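Uncharacterized protein (Bacteroides thetaiotaomicron, PDB 4QNI) is of unknown function but is probably an auxiliary nutrient-binding protein built of two domains. Local coordinates at residues Tyr93-Ala104 against Arg128-Pro139; Arg84-Tyr92 against Asp224-Lys232. One frame throughout, in Å; residues are numbered along the deposited sequence.

Interaction 1: Tyr93-Ala104 against Arg128-Pro139; sequences YEDMGAEGLAYA and RNIDMSEKWVLP
Trp-136 and Tyr-103 meet in a T-shaped stack. The edge of Tyr-103 at CE2 points onto one face of the indole, with the six-membered ring centroids 5.1 Å apart and the planes at 61°. On the opposite indole face lies CB of Glu-94, a CH-pi contact. CD1 of Leu-101 reaches the outer end of the indole, 3.7 Å from CZ3 of Trp-136. Ile-130 lays CG1 over one face of the Tyr-103 ring, 3.9 Å from the ring centroid. CG1 of Ile-130 is turned away from its own backbone N (chi1 -158°), and this carries CD1 on to the methyl CE of selenomethionine Met-96. The backbone beneath is a parallel beta pairing of strands 93-95 and 135-139 within the mixed sheet of the N-terminal domain. Val-137 N donates to Glu-94 O at 2.8 Å, almost in line with the carbonyl bond. Met-96 N donates to Val-137 O, also at 2.8 Å. On the other side of the strands, CG2 of Val-137 packs against CB of Tyr-93. Lys-135 brings NZ over the Tyr-93 ring, 4.8 Å from its centroid, in a cation-pi contact; the same NZ binds Leu-91 O. At the polar edge, a water joins Tyr-103 OH to Asp-131 N and, weakly, to Trp-136 NE1. OE2 of Glu-94 lies 4.3 Å from OE1 of Glu-134, and the salt bridge from Glu-134 to Arg-231 probably eases this like-charge approach.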
loop_
_atom_site.group_PDB
_atom_site.type_symbol
_atom_site.label_atom_id
_atom_site.label_comp_id
_atom_site.label_asym_id
_atom_site.label_seq_id
_atom_site.Cartn_x
_atom_site.Cartn_y
_atom_site.Cartn_z
ATOM N N TYR A 93 -9.149 13.248 -22.464
ATOM C CA TYR A 93 -10.512 12.729 -22.411
ATOM C C TYR A 93 -11.396 13.840 -22.927
ATOM O O TYR A 93 -11.194 15.003 -22.538
ATOM C CB TYR A 93 -10.907 12.312 -20.985
ATOM C CG TYR A 93 -10.089 11.167 -20.444
ATOM C CD1 TYR A 93 -10.319 9.861 -20.867
ATOM C CD2 TYR A 93 -9.106 11.380 -19.479
ATOM C CE1 TYR A 93 -9.574 8.797 -20.366
ATOM C CE2 TYR A 93 -8.355 10.319 -18.966
ATOM C CZ TYR A 93 -8.599 9.027 -19.407
ATOM O OH TYR A 93 -7.856 7.964 -18.942
ATOM N N GLU A 94 -12.284 13.540 -23.865
ATOM C CA GLU A 94 -13.132 14.578 -24.446
ATOM C C GLU A 94 -14.408 14.697 -23.659
ATOM O O GLU A 94 -14.963 13.726 -23.181
ATOM C CB GLU A 94 -13.418 14.334 -25.933
ATOM C CG GLU A 94 -12.212 14.543 -26.834
ATOM C CD GLU A 94 -11.632 15.947 -26.919
ATOM O OE1 GLU A 94 -12.407 16.933 -26.977
ATOM O OE2 GLU A 94 -10.385 16.054 -26.969
ATOM N N ASP A 95 -14.838 15.920 -23.492
ATOM C CA ASP A 95 -16.004 16.304 -22.716
ATOM C C ASP A 95 -17.323 16.038 -23.471
ATOM O O ASP A 95 -17.776 16.849 -24.263
ATOM C CB ASP A 95 -15.873 17.793 -22.370
ATOM C CG ASP A 95 -16.820 18.266 -21.302
ATOM O OD1 ASP A 95 -17.747 17.511 -20.958
ATOM O OD2 ASP A 95 -16.619 19.395 -20.792
HETATM N N MSE A 96 -17.957 14.941 -23.131
HETATM C CA MSE A 96 -19.238 14.490 -23.675
HETATM C C MSE A 96 -20.398 15.390 -23.296
HETATM O O MSE A 96 -21.397 15.407 -24.020
HETATM C CB MSE A 96 -19.522 13.101 -23.134
HETATM C CG MSE A 96 -20.347 12.274 -24.037
HETATM SE SE MSE A 96 -20.547 10.593 -23.145
HETATM C CE MSE A 96 -21.113 9.616 -24.654
ATOM N N GLY A 97 -20.287 16.077 -22.154
ATOM C CA GLY A 97 -21.321 16.982 -21.662
ATOM C C GLY A 97 -21.181 18.430 -22.096
ATOM O O GLY A 97 -21.946 19.285 -21.644
ATOM N N ALA A 98 -20.236 18.720 -23.009
ATOM C CA ALA A 98 -20.011 20.082 -23.501
ATOM C C ALA A 98 -21.240 20.635 -24.236
ATOM O O ALA A 98 -22.064 19.868 -24.754
ATOM C CB ALA A 98 -18.781 20.130 -24.405
ATOM N N GLU A 99 -21.356 21.980 -24.238
ATOM C CA GLU A 99 -22.418 22.772 -24.857
ATOM C C GLU A 99 -22.631 22.378 -26.305
ATOM O O GLU A 99 -21.680 22.417 -27.090
ATOM C CB GLU A 99 -22.053 24.273 -24.779
ATOM C CG GLU A 99 -23.136 25.248 -25.233
ATOM C CD GLU A 99 -24.445 25.182 -24.471
ATOM O OE1 GLU A 99 -24.417 25.036 -23.225
ATOM O OE2 GLU A 99 -25.503 25.220 -25.136
ATOM N N GLY A 100 -23.862 21.983 -26.629
ATOM C CA GLY A 100 -24.266 21.614 -27.982
ATOM C C GLY A 100 -24.211 20.144 -28.341
ATOM O O GLY A 100 -24.768 19.755 -29.374
ATOM N N LEU A 101 -23.484 19.321 -27.544
ATOM C CA LEU A 101 -23.378 17.877 -27.832
ATOM C C LEU A 101 -24.700 17.218 -27.510
ATOM O O LEU A 101 -25.441 17.668 -26.630
ATOM C CB LEU A 101 -22.215 17.187 -27.083
ATOM C CG LEU A 101 -20.798 17.681 -27.424
ATOM C CD1 LEU A 101 -19.760 16.899 -26.701
ATOM C CD2 LEU A 101 -20.501 17.542 -28.881
ATOM N N ALA A 102 -25.034 16.217 -28.262
ATOM C CA ALA A 102 -26.313 15.560 -28.068
ATOM C C ALA A 102 -26.115 14.067 -27.765
ATOM O O ALA A 102 -26.971 13.246 -28.081
ATOM C CB ALA A 102 -27.183 15.767 -29.305
ATOM N N TYR A 103 -24.988 13.744 -27.094
ATOM C CA TYR A 103 -24.667 12.379 -26.732
ATOM C C TYR A 103 -25.329 11.996 -25.445
ATOM O O TYR A 103 -25.804 10.880 -25.331
ATOM C CB TYR A 103 -23.153 12.190 -26.621
ATOM C CG TYR A 103 -22.429 12.216 -27.947
ATOM C CD1 TYR A 103 -22.890 11.474 -29.033
ATOM C CD2 TYR A 103 -21.264 12.964 -28.115
ATOM C CE1 TYR A 103 -22.221 11.488 -30.254
ATOM C CE2 TYR A 103 -20.568 12.959 -29.325
ATOM C CZ TYR A 103 -21.047 12.211 -30.388
ATOM O OH TYR A 103 -20.390 12.228 -31.592
ATOM N N ALA A 104 -25.397 12.926 -24.492
ATOM C CA ALA A 104 -25.899 12.654 -23.171
ATOM C C ALA A 104 -26.778 13.755 -22.619
ATOM O O ALA A 104 -26.509 14.934 -22.819
ATOM C CB ALA A 104 -24.714 12.473 -22.238
ATOM N N ARG A 128 -25.607 7.270 -31.506
ATOM C CA ARG A 128 -25.583 7.252 -32.969
ATOM C C ARG A 128 -24.448 8.118 -33.531
ATOM O O ARG A 128 -24.322 9.299 -33.199
ATOM C CB ARG A 128 -26.925 7.709 -33.525
ATOM C CG ARG A 128 -27.973 6.621 -33.354
ATOM C CD ARG A 128 -29.317 7.061 -33.848
ATOM N NE ARG A 128 -29.787 8.269 -33.177
ATOM C CZ ARG A 128 -30.803 9.015 -33.595
ATOM N NH1 ARG A 128 -31.461 8.691 -34.703
ATOM N NH2 ARG A 128 -31.176 10.080 -32.906
ATOM N N ASN A 129 -23.595 7.478 -34.324
ATOM C CA ASN A 129 -22.429 8.018 -35.028
ATOM C C ASN A 129 -21.327 8.498 -34.109
ATOM O O ASN A 129 -20.456 9.245 -34.566
ATOM C CB ASN A 129 -22.805 9.123 -36.013
ATOM C CG ASN A 129 -23.631 8.592 -37.135
ATOM O OD1 ASN A 129 -23.286 7.606 -37.782
ATOM N ND2 ASN A 129 -24.776 9.177 -37.314
ATOM N N ILE A 130 -21.311 8.041 -32.832
ATOM C CA ILE A 130 -20.243 8.443 -31.925
ATOM C C ILE A 130 -18.895 7.899 -32.482
ATOM O O ILE A 130 -18.846 6.804 -33.065
ATOM C CB ILE A 130 -20.519 8.006 -30.458
ATOM C CG1 ILE A 130 -19.706 8.873 -29.467
ATOM C CG2 ILE A 130 -20.323 6.461 -30.222
ATOM C CD1 ILE A 130 -20.068 8.696 -27.995
ATOM N N ASP A 131 -17.856 8.728 -32.410
ATOM C CA ASP A 131 -16.511 8.347 -32.789
ATOM C C ASP A 131 -15.799 8.048 -31.483
ATOM O O ASP A 131 -15.482 8.965 -30.719
ATOM C CB ASP A 131 -15.813 9.465 -33.599
ATOM C CG ASP A 131 -14.472 9.038 -34.199
ATOM O OD1 ASP A 131 -13.869 8.061 -33.692
ATOM O OD2 ASP A 131 -14.047 9.646 -35.196
HETATM N N MSE A 132 -15.610 6.766 -31.188
HETATM C CA MSE A 132 -15.008 6.322 -29.934
HETATM C C MSE A 132 -13.485 6.584 -29.875
HETATM O O MSE A 132 -12.870 6.358 -28.820
HETATM C CB MSE A 132 -15.360 4.857 -29.646
HETATM C CG MSE A 132 -16.840 4.667 -29.261
HETATM SE SE MSE A 132 -17.278 5.554 -27.556
HETATM C CE MSE A 132 -16.303 4.405 -26.364
ATOM N N SER A 133 -12.916 7.158 -30.965
ATOM C CA SER A 133 -11.516 7.612 -31.077
ATOM C C SER A 133 -11.266 8.717 -30.079
ATOM O O SER A 133 -10.157 8.880 -29.580
ATOM C CB SER A 133 -11.238 8.136 -32.477
ATOM O OG SER A 133 -10.563 7.111 -33.168
ATOM N N GLU A 134 -12.315 9.501 -29.825
ATOM C CA GLU A 134 -12.356 10.526 -28.795
ATOM C C GLU A 134 -12.586 9.764 -27.535
ATOM O O GLU A 134 -13.446 8.877 -27.509
ATOM C CB GLU A 134 -13.500 11.537 -29.062
ATOM C CG GLU A 134 -13.593 12.082 -30.475
ATOM C CD GLU A 134 -12.407 12.885 -30.969
ATOM O OE1 GLU A 134 -11.782 13.608 -30.159
ATOM O OE2 GLU A 134 -12.089 12.769 -32.174
ATOM N N LYS A 135 -11.810 10.015 -26.507
ATOM C CA LYS A 135 -11.972 9.241 -25.268
ATOM C C LYS A 135 -13.088 9.934 -24.471
ATOM O O LYS A 135 -12.817 10.685 -23.534
ATOM C CB LYS A 135 -10.611 9.172 -24.537
ATOM C CG LYS A 135 -9.505 8.449 -25.352
ATOM C CD LYS A 135 -8.062 8.852 -24.962
ATOM C CE LYS A 135 -7.713 8.627 -23.506
ATOM N NZ LYS A 135 -6.248 8.777 -23.282
ATOM N N TRP A 136 -14.347 9.775 -24.957
ATOM C CA TRP A 136 -15.535 10.455 -24.433
ATOM C C TRP A 136 -15.749 10.160 -22.963
ATOM O O TRP A 136 -15.801 9.004 -22.558
ATOM C CB TRP A 136 -16.794 10.109 -25.231
ATOM C CG TRP A 136 -16.796 10.670 -26.635
ATOM C CD1 TRP A 136 -16.728 9.960 -27.796
ATOM C CD2 TRP A 136 -16.854 12.059 -27.015
ATOM N NE1 TRP A 136 -16.795 10.815 -28.875
ATOM C CE2 TRP A 136 -16.869 12.106 -28.423
ATOM C CE3 TRP A 136 -16.949 13.268 -26.299
ATOM C CZ2 TRP A 136 -16.946 13.317 -29.134
ATOM C CZ3 TRP A 136 -17.026 14.463 -27.002
ATOM C CH2 TRP A 136 -17.021 14.480 -28.401
ATOM N N VAL A 137 -15.887 11.224 -22.183
ATOM C CA VAL A 137 -16.093 11.181 -20.748
ATOM C C VAL A 137 -17.256 12.125 -20.391
ATOM O O VAL A 137 -17.347 13.229 -20.954
ATOM C CB VAL A 137 -14.749 11.600 -20.049
ATOM C CG1 VAL A 137 -14.964 12.325 -18.734
ATOM C CG2 VAL A 137 -13.839 10.409 -19.850
ATOM N N LEU A 138 -18.091 11.730 -19.414
ATOM C CA LEU A 138 -19.139 12.614 -18.940
ATOM C C LEU A 138 -18.747 13.083 -17.542
ATOM O O LEU A 138 -18.810 12.272 -16.611
ATOM C CB LEU A 138 -20.521 11.924 -18.958
ATOM C CG LEU A 138 -21.709 12.767 -18.470
ATOM C CD1 LEU A 138 -21.912 13.994 -19.361
ATOM C CD2 LEU A 138 -22.995 11.903 -18.386
ATOM N N PRO A 139 -18.297 14.362 -17.366
ATOM C CA PRO A 139 -17.886 14.820 -16.019
ATOM C C PRO A 139 -19.047 15.468 -15.234
ATOM O O PRO A 139 -19.670 16.394 -15.725
ATOM C CB PRO A 139 -16.773 15.818 -16.331
ATOM C CG PRO A 139 -17.160 16.429 -17.701
ATOM C CD PRO A 139 -18.116 15.434 -18.375
HETATM O O HOH W 1 -17.918 11.572 -31.768
HETATM O O HOH W 2 -21.892 11.887 -33.565
#

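Interaction 2: Arg84-Tyr92 against Asp224-Lys232; sequences RYATRTELY and DEDYTDRRK
The loop after helix 74-85 meets the loop between strands 215-219 and 234-240 here, at the interface of the N-terminal and C-terminal domains. The polar centre is the backbone carbonyl of Glu-90, the middle residue of the 3-10 segment 89-91. Arg-230 turns its guanidinium edge to this oxygen. Its NH2 donates to Glu-90 O at 3.0 Å, nearly in line with the carbonyl, and its NH1 adds a weak bond at 3.1 Å. Arg-231 NH1 gives a third bond to Glu-90 O, weak and long at 3.4 Å but fairly straight at 166°. A water bridges Thr-89 O to Arg-231 NH2, weakly on the arginine side. Leu-91 supplies the apolar part. Its CD2 comes to the edge of the Arg-230 guanidinium, 3.4 Å from NH1, and also meets Asp-226 O. CG2 of Thr-228, anti to its own carbonyl carbon, is thereby set 3.9 Å from CG of Leu-91. CB of Thr-228 packs 3.7 Å from CB of Glu-90. Arg-230 NH2 also binds Ser-133 O. A leucine in place of Arg-230 would probably cost Glu-90 O two of these three bonds, leaving the weak one from Arg-231, and take a donor from Ser-133 O. One carbonyl oxygen thus takes three N-H donors from two arginines, and Glu-134, salt-bridged to Arg-231, is likely to balance part of their charge.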
loop_
_atom_site.group_PDB
_atom_site.type_symbol
_atom_site.label_atom_id
_atom_site.label_comp_id
_atom_site.label_asym_id
_atom_site.label_seq_id
_atom_site.Cartn_x
_atom_site.Cartn_y
_atom_site.Cartn_z
ATOM N N ARG A 84 -2.694 14.508 -16.292
ATOM C CA ARG A 84 -2.419 13.206 -16.865
ATOM C C ARG A 84 -1.623 13.263 -18.182
ATOM O O ARG A 84 -0.762 12.403 -18.409
ATOM C CB ARG A 84 -3.750 12.483 -17.104
ATOM C CG ARG A 84 -3.708 10.989 -16.862
ATOM C CD ARG A 84 -4.672 10.626 -15.751
ATOM N NE ARG A 84 -5.533 9.496 -16.110
ATOM C CZ ARG A 84 -6.510 9.026 -15.339
ATOM N NH1 ARG A 84 -6.760 9.582 -14.157
ATOM N NH2 ARG A 84 -7.247 7.998 -15.742
ATOM N N TYR A 85 -1.937 14.216 -19.066
ATOM C CA TYR A 85 -1.321 14.237 -20.389
ATOM C C TYR A 85 -0.554 15.523 -20.736
ATOM O O TYR A 85 0.069 15.571 -21.800
ATOM C CB TYR A 85 -2.411 13.989 -21.448
ATOM C CG TYR A 85 -3.146 12.677 -21.249
ATOM C CD1 TYR A 85 -2.506 11.457 -21.456
ATOM C CD2 TYR A 85 -4.476 12.654 -20.841
ATOM C CE1 TYR A 85 -3.171 10.248 -21.262
ATOM C CE2 TYR A 85 -5.152 11.451 -20.651
ATOM C CZ TYR A 85 -4.497 10.250 -20.872
ATOM O OH TYR A 85 -5.151 9.056 -20.696
ATOM N N ALA A 86 -0.614 16.553 -19.874
ATOM C CA ALA A 86 0.034 17.850 -20.084
ATOM C C ALA A 86 -0.267 18.420 -21.499
ATOM O O ALA A 86 -1.434 18.593 -21.834
ATOM C CB ALA A 86 1.540 17.746 -19.834
ATOM N N THR A 87 0.770 18.658 -22.316
ATOM C CA THR A 87 0.721 19.253 -23.659
ATOM C C THR A 87 0.072 18.329 -24.722
ATOM O O THR A 87 -0.438 18.834 -25.732
ATOM C CB THR A 87 2.161 19.621 -24.110
ATOM O OG1 THR A 87 2.933 20.084 -22.995
ATOM C CG2 THR A 87 2.181 20.674 -25.207
ATOM N N ARG A 88 0.113 16.997 -24.516
ATOM C CA ARG A 88 -0.415 16.024 -25.468
ATOM C C ARG A 88 -1.949 16.004 -25.466
ATOM O O ARG A 88 -2.552 15.030 -25.029
ATOM C CB ARG A 88 0.163 14.632 -25.184
ATOM C CG ARG A 88 1.617 14.485 -25.617
ATOM C CD ARG A 88 2.045 13.032 -25.551
ATOM N NE ARG A 88 2.162 12.582 -24.161
ATOM C CZ ARG A 88 2.316 11.319 -23.785
ATOM N NH1 ARG A 88 2.359 10.347 -24.692
ATOM N NH2 ARG A 88 2.420 11.014 -22.499
ATOM N N THR A 89 -2.568 17.065 -26.018
ATOM C CA THR A 89 -4.030 17.279 -26.085
ATOM C C THR A 89 -4.758 16.226 -26.955
ATOM O O THR A 89 -5.977 16.026 -26.812
ATOM C CB THR A 89 -4.324 18.683 -26.608
ATOM O OG1 THR A 89 -3.718 18.831 -27.900
ATOM C CG2 THR A 89 -3.845 19.789 -25.644
ATOM N N GLU A 90 -3.998 15.550 -27.839
ATOM C CA GLU A 90 -4.510 14.502 -28.716
ATOM C C GLU A 90 -4.942 13.261 -27.891
ATOM O O GLU A 90 -5.716 12.439 -28.374
ATOM C CB GLU A 90 -3.454 14.118 -29.772
ATOM C CG GLU A 90 -2.903 15.283 -30.585
ATOM C CD GLU A 90 -1.505 15.796 -30.245
ATOM O OE1 GLU A 90 -1.089 15.741 -29.061
ATOM O OE2 GLU A 90 -0.839 16.301 -31.178
ATOM N N LEU A 91 -4.464 13.159 -26.637
ATOM C CA LEU A 91 -4.748 12.057 -25.721
ATOM C C LEU A 91 -5.777 12.414 -24.664
ATOM O O LEU A 91 -6.122 11.552 -23.857
ATOM C CB LEU A 91 -3.438 11.634 -25.020
ATOM C CG LEU A 91 -2.294 11.155 -25.917
ATOM C CD1 LEU A 91 -1.130 10.697 -25.082
ATOM C CD2 LEU A 91 -2.739 10.032 -26.827
ATOM N N TYR A 92 -6.232 13.687 -24.618
ATOM C CA TYR A 92 -7.177 14.145 -23.586
ATOM C C TYR A 92 -8.486 13.391 -23.620
ATOM O O TYR A 92 -8.896 12.955 -24.688
ATOM C CB TYR A 92 -7.503 15.624 -23.781
ATOM C CG TYR A 92 -6.498 16.630 -23.266
ATOM C CD1 TYR A 92 -5.235 16.234 -22.842
ATOM C CD2 TYR A 92 -6.814 17.983 -23.197
ATOM C CE1 TYR A 92 -4.313 17.156 -22.361
ATOM C CE2 TYR A 92 -5.907 18.916 -22.698
ATOM C CZ TYR A 92 -4.661 18.497 -22.274
ATOM O OH TYR A 92 -3.769 19.431 -21.814
ATOM N N ASP A 224 -2.757 1.966 -30.258
ATOM C CA ASP A 224 -3.763 1.919 -29.201
ATOM C C ASP A 224 -4.152 3.349 -28.831
ATOM O O ASP A 224 -3.697 4.303 -29.478
ATOM C CB ASP A 224 -3.308 1.083 -27.970
ATOM C CG ASP A 224 -2.113 1.612 -27.173
ATOM O OD1 ASP A 224 -1.920 2.853 -27.126
ATOM O OD2 ASP A 224 -1.405 0.787 -26.550
ATOM N N GLU A 225 -5.022 3.476 -27.822
ATOM C CA GLU A 225 -5.589 4.699 -27.260
ATOM C C GLU A 225 -4.562 5.749 -26.833
ATOM O O GLU A 225 -4.921 6.923 -26.708
ATOM C CB GLU A 225 -6.378 4.319 -26.015
ATOM C CG GLU A 225 -7.756 4.890 -25.973
ATOM C CD GLU A 225 -8.532 4.317 -24.811
ATOM O OE1 GLU A 225 -8.167 4.611 -23.652
ATOM O OE2 GLU A 225 -9.528 3.602 -25.058
ATOM N N ASP A 226 -3.325 5.334 -26.499
ATOM C CA ASP A 226 -2.341 6.294 -26.019
ATOM C C ASP A 226 -1.428 6.822 -27.157
ATOM O O ASP A 226 -0.522 7.602 -26.889
ATOM C CB ASP A 226 -1.562 5.747 -24.809
ATOM C CG ASP A 226 -2.410 5.634 -23.540
ATOM O OD1 ASP A 226 -3.429 6.369 -23.424
ATOM O OD2 ASP A 226 -2.056 4.824 -22.665
ATOM N N TYR A 227 -1.772 6.516 -28.424
ATOM C CA TYR A 227 -1.115 7.057 -29.624
ATOM C C TYR A 227 -1.782 8.376 -29.967
ATOM O O TYR A 227 -3.006 8.422 -30.134
ATOM C CB TYR A 227 -1.223 6.074 -30.819
ATOM C CG TYR A 227 -0.220 4.940 -30.800
ATOM C CD1 TYR A 227 -0.148 4.062 -29.720
ATOM C CD2 TYR A 227 0.657 4.737 -31.869
ATOM C CE1 TYR A 227 0.798 3.038 -29.683
ATOM C CE2 TYR A 227 1.577 3.685 -31.864
ATOM C CZ TYR A 227 1.649 2.843 -30.763
ATOM O OH TYR A 227 2.547 1.811 -30.727
ATOM N N THR A 228 -0.991 9.453 -30.111
ATOM C CA THR A 228 -1.549 10.765 -30.448
ATOM C C THR A 228 -2.117 10.745 -31.874
ATOM O O THR A 228 -3.017 11.522 -32.172
ATOM C CB THR A 228 -0.507 11.890 -30.267
ATOM O OG1 THR A 228 0.538 11.716 -31.217
ATOM C CG2 THR A 228 0.063 11.972 -28.850
ATOM N N ASP A 229 -1.606 9.849 -32.741
ATOM C CA ASP A 229 -2.035 9.691 -34.158
ATOM C C ASP A 229 -3.076 8.541 -34.391
ATOM O O ASP A 229 -3.361 8.239 -35.556
ATOM C CB ASP A 229 -0.806 9.491 -35.095
ATOM C CG ASP A 229 0.205 8.422 -34.697
ATOM O OD1 ASP A 229 0.087 7.880 -33.575
ATOM O OD2 ASP A 229 1.140 8.147 -35.508
ATOM N N ARG A 230 -3.667 7.962 -33.300
ATOM C CA ARG A 230 -4.732 6.921 -33.271
ATOM C C ARG A 230 -5.660 6.919 -34.481
ATOM O O ARG A 230 -5.876 5.885 -35.122
ATOM C CB ARG A 230 -5.718 7.195 -32.089
ATOM C CG ARG A 230 -5.264 6.906 -30.715
ATOM C CD ARG A 230 -6.386 6.921 -29.700
ATOM N NE ARG A 230 -7.217 8.122 -29.633
ATOM C CZ ARG A 230 -6.898 9.234 -28.974
ATOM N NH1 ARG A 230 -5.707 9.360 -28.404
ATOM N NH2 ARG A 230 -7.739 10.252 -28.940
ATOM N N ARG A 231 -6.320 8.093 -34.679
ATOM C CA ARG A 231 -7.420 8.363 -35.613
ATOM C C ARG A 231 -7.070 8.014 -37.070
ATOM O O ARG A 231 -7.968 7.711 -37.859
ATOM C CB ARG A 231 -7.886 9.828 -35.473
ATOM C CG ARG A 231 -8.427 10.167 -34.064
ATOM C CD ARG A 231 -8.543 11.670 -33.857
ATOM N NE ARG A 231 -9.080 12.070 -32.551
ATOM C CZ ARG A 231 -8.349 12.268 -31.448
ATOM N NH1 ARG A 231 -7.044 12.013 -31.448
ATOM N NH2 ARG A 231 -8.932 12.679 -30.320
ATOM N N LYS A 232 -5.774 8.008 -37.404
ATOM C CA LYS A 232 -5.287 7.633 -38.730
ATOM C C LYS A 232 -5.309 6.094 -38.912
ATOM O O LYS A 232 -5.183 5.618 -40.039
ATOM C CB LYS A 232 -3.835 8.155 -38.920
ATOM C CG LYS A 232 -3.676 9.387 -39.810
ATOM C CD LYS A 232 -2.187 9.778 -40.047
ATOM C CE LYS A 232 -1.502 9.039 -41.194
ATOM N NZ LYS A 232 -0.219 9.682 -41.611
HETATM O O HOH W 3 -8.235 15.158 -28.172
#

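From the N terminus, helix 74-85 leads into 84-92, the first side of interaction 2, and the chain passes directly into 93-104, the first side of interaction 1. After strands 109-112 and 118-126 it returns at 128-139 and closes the shorter loop. It then runs through strand 160-168 into the C-terminal domain and closes the longer loop at 224-232. Interaction 1 is therefore nested inside interaction 2. The first ties strands within the N-terminal domain; the second joins that domain to the C-terminal one. The two contacts touch where Lys-135 NZ lies 2.8 Å from Tyr-85 OH, a probable hydrogen bond.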